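Local coordinates for protein globin (Bacillus anthracis, PDB 5V3T) that binds heme as a group II truncated hemoglobin, its iron pocket here holding cyanide, and probably carries oxygen or handles related small ligands, at residues A[105-108]-A[109-112]. Numbering follows the deposited sequence.
Sequences GHIR and EFVF. With SO4 (sulfate ion), chain F.
Arg108 and Glu109, near the amino-terminal end of helix 105-122, are joined by a water rather than by a direct salt bridge. The water, lying in the guanidinium plane at its edge, accepts from Arg108 NE at 3.1 Å and donates to Glu109 OE1 at 2.7 Å. The charged atoms themselves stay further apart, with Arg108 NE 4.4 Å from Glu109 OE2, and the guanidinium and carboxylate planes are turned 48° from one another. Glu109 CG, anti to its own carbonyl carbon (chi1 -52°), rests 3.3 Å from Gly105 O, and the bend at chi2 then turns the carboxylate toward the arginine side. The arginine chain is instead extended from CG to NE, and this carries its NH1 to Asp99, in a salt bridge, and to the carbonyl of Val103, tying the helix to the end of helix 84-101.

Ile107 CD1 packs alongside Val111 CG2 at 3.8 Å, the two side chains pointing the same way, and Ile107 also touches Pro8 and Ala11 of helix 8-11. Val111 is buried against Met98 and Leu58. Four i to i+4 backbone bonds run from Glu109 N to Gly105 O through Phe112 N to Arg108 O, while Gly105 N donates to a sulfate also held by His104. Such bonding is that of a regular alpha-helix, here the amino-terminal part of the last helix of the truncated globin fold.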
ATOM      1  N   GLY A 105       5.176 -29.086  -7.874  1.00 35.01           N
ATOM      2  CA  GLY A 105       3.968 -29.835  -8.173  1.00 41.63           C
ATOM      3  C   GLY A 105       2.693 -29.019  -8.227  1.00 40.64           C
ATOM      4  O   GLY A 105       2.726 -27.824  -8.513  1.00 34.68           O
ATOM      5  N   HIS A 106       1.564 -29.670  -7.952  1.00 40.58           N
ATOM      6  CA  HIS A 106       0.272 -29.019  -8.110  1.00 40.02           C
ATOM      7  C   HIS A 106       0.087 -27.897  -7.113  1.00 35.01           C
ATOM      8  O   HIS A 106      -0.523 -26.888  -7.444  1.00 35.51           O
ATOM      9  CB  HIS A 106      -0.884 -30.015  -7.967  1.00 48.75           C
ATOM     10  CG  HIS A 106      -0.981 -30.997  -9.093  1.00 50.59           C
ATOM     11  ND1 HIS A 106      -1.308 -30.622 -10.380  1.00 46.22           N
ATOM     12  CD2 HIS A 106      -0.812 -32.341  -9.123  1.00 53.20           C
ATOM     13  CE1 HIS A 106      -1.316 -31.691 -11.156  1.00 54.66           C
ATOM     14  NE2 HIS A 106      -1.024 -32.747 -10.418  1.00 51.13           N
ATOM     15  N   ILE A 107       0.606 -28.045  -5.897  1.00 30.09           N
ATOM     16  CA  ILE A 107       0.458 -26.942  -4.943  1.00 33.70           C
ATOM     17  C   ILE A 107       1.278 -25.717  -5.401  1.00 33.55           C
ATOM     18  O   ILE A 107       0.851 -24.566  -5.226  1.00 28.32           O
ATOM     19  CB  ILE A 107       0.847 -27.360  -3.502  1.00 30.08           C
ATOM     20  CG1 ILE A 107       0.492 -26.251  -2.510  1.00 29.68           C
ATOM     21  CG2 ILE A 107       2.329 -27.715  -3.392  1.00 26.73           C
ATOM     22  CD1 ILE A 107      -0.945 -25.757  -2.624  1.00 33.62           C
ATOM     23  N   ARG A 108       2.437 -25.943  -6.011  1.00 26.93           N
ATOM     24  CA  ARG A 108       3.186 -24.797  -6.522  1.00 28.47           C
ATOM     25  C   ARG A 108       2.384 -24.068  -7.585  1.00 26.33           C
ATOM     26  O   ARG A 108       2.259 -22.841  -7.550  1.00 34.63           O
ATOM     27  CB  ARG A 108       4.539 -25.225  -7.079  1.00 32.42           C
ATOM     28  CG  ARG A 108       5.362 -24.035  -7.633  1.00 31.23           C
ATOM     29  CD  ARG A 108       6.413 -24.519  -8.627  1.00 35.83           C
ATOM     30  NE  ARG A 108       7.199 -23.430  -9.215  1.00 38.69           N
ATOM     31  CZ  ARG A 108       8.316 -22.940  -8.691  1.00 36.85           C
ATOM     32  NH1 ARG A 108       8.786 -23.440  -7.560  1.00 35.64           N
ATOM     33  NH2 ARG A 108       8.973 -21.957  -9.307  1.00 31.89           N
ATOM     34  N   GLU A 109       1.829 -24.819  -8.527  1.00 30.36           N
ATOM     35  CA  GLU A 109       1.083 -24.212  -9.609  1.00 32.33           C
ATOM     36  C   GLU A 109      -0.163 -23.526  -9.082  1.00 42.39           C
ATOM     37  O   GLU A 109      -0.496 -22.428  -9.528  1.00 37.66           O
ATOM     38  CB  GLU A 109       0.727 -25.246 -10.683  1.00 36.11           C
ATOM     39  CG  GLU A 109       1.928 -26.062 -11.208  1.00 53.67           C
ATOM     40  CD  GLU A 109       3.133 -25.207 -11.636  1.00 62.50           C
ATOM     41  OE1 GLU A 109       2.948 -24.044 -12.058  1.00 72.18           O
ATOM     42  OE2 GLU A 109       4.279 -25.707 -11.563  1.00 63.87           O
ATOM     43  N   PHE A 110      -0.843 -24.161  -8.133  1.00 37.34           N
ATOM     44  CA  PHE A 110      -2.008 -23.555  -7.492  1.00 35.94           C
ATOM     45  C   PHE A 110      -1.664 -22.194  -6.873  1.00 35.32           C
ATOM     46  O   PHE A 110      -2.289 -21.170  -7.184  1.00 34.21           O
ATOM     47  CB  PHE A 110      -2.583 -24.492  -6.429  1.00 33.31           C
ATOM     48  CG  PHE A 110      -3.844 -23.978  -5.782  1.00 37.89           C
ATOM     49  CD1 PHE A 110      -5.077 -24.200  -6.372  1.00 48.56           C
ATOM     50  CD2 PHE A 110      -3.798 -23.285  -4.584  1.00 35.05           C
ATOM     51  CE1 PHE A 110      -6.250 -23.731  -5.780  1.00 49.27           C
ATOM     52  CE2 PHE A 110      -4.962 -22.812  -3.984  1.00 37.22           C
ATOM     53  CZ  PHE A 110      -6.191 -23.038  -4.587  1.00 44.46           C
ATOM     54  N   VAL A 111      -0.648 -22.178  -6.015  1.00 30.04           N
ATOM     55  CA  VAL A 111      -0.311 -20.973  -5.278  1.00 29.52           C
ATOM     56  C   VAL A 111       0.253 -19.903  -6.221  1.00 32.00           C
ATOM     57  O   VAL A 111      -0.103 -18.724  -6.117  1.00 30.57           O
ATOM     58  CB  VAL A 111       0.704 -21.268  -4.148  1.00 30.51           C
ATOM     59  CG1 VAL A 111       1.210 -19.960  -3.526  1.00 27.94           C
ATOM     60  CG2 VAL A 111       0.076 -22.172  -3.079  1.00 25.77           C
ATOM     61  N   PHE A 112       1.091 -20.308  -7.164  1.00 31.40           N
ATOM     62  CA  PHE A 112       1.708 -19.312  -8.034  1.00 28.28           C
ATOM     63  C   PHE A 112       0.668 -18.641  -8.929  1.00 34.14           C
ATOM     64  O   PHE A 112       0.711 -17.429  -9.127  1.00 36.86           O
ATOM     65  CB  PHE A 112       2.799 -19.912  -8.899  1.00 30.51           C
ATOM     66  CG  PHE A 112       3.528 -18.880  -9.705  1.00 37.51           C
ATOM     67  CD1 PHE A 112       4.599 -18.194  -9.163  1.00 37.75           C
ATOM     68  CD2 PHE A 112       3.104 -18.550 -10.980  1.00 41.65           C
ATOM     69  CE1 PHE A 112       5.262 -17.221  -9.900  1.00 40.58           C
ATOM     70  CE2 PHE A 112       3.758 -17.575 -11.713  1.00 37.02           C
ATOM     71  CZ  PHE A 112       4.838 -16.916 -11.168  1.00 38.27           C
TER
HETATM   72  S   SO4 F 204       7.538 -29.497 -10.795  1.00 47.65           S
HETATM   73  O1  SO4 F 204       6.196 -29.723 -11.310  1.00 51.22           O
HETATM   74  O2  SO4 F 204       7.937 -30.644  -9.994  1.00 56.98           O
HETATM   75  O3  SO4 F 204       8.484 -29.344 -11.892  1.00 54.08           O
HETATM   76  O4  SO4 F 204       7.510 -28.315  -9.944  1.00 46.37           O
HETATM   77  O   HOH W   1       5.297 -22.774 -11.601  1.00 50.06           O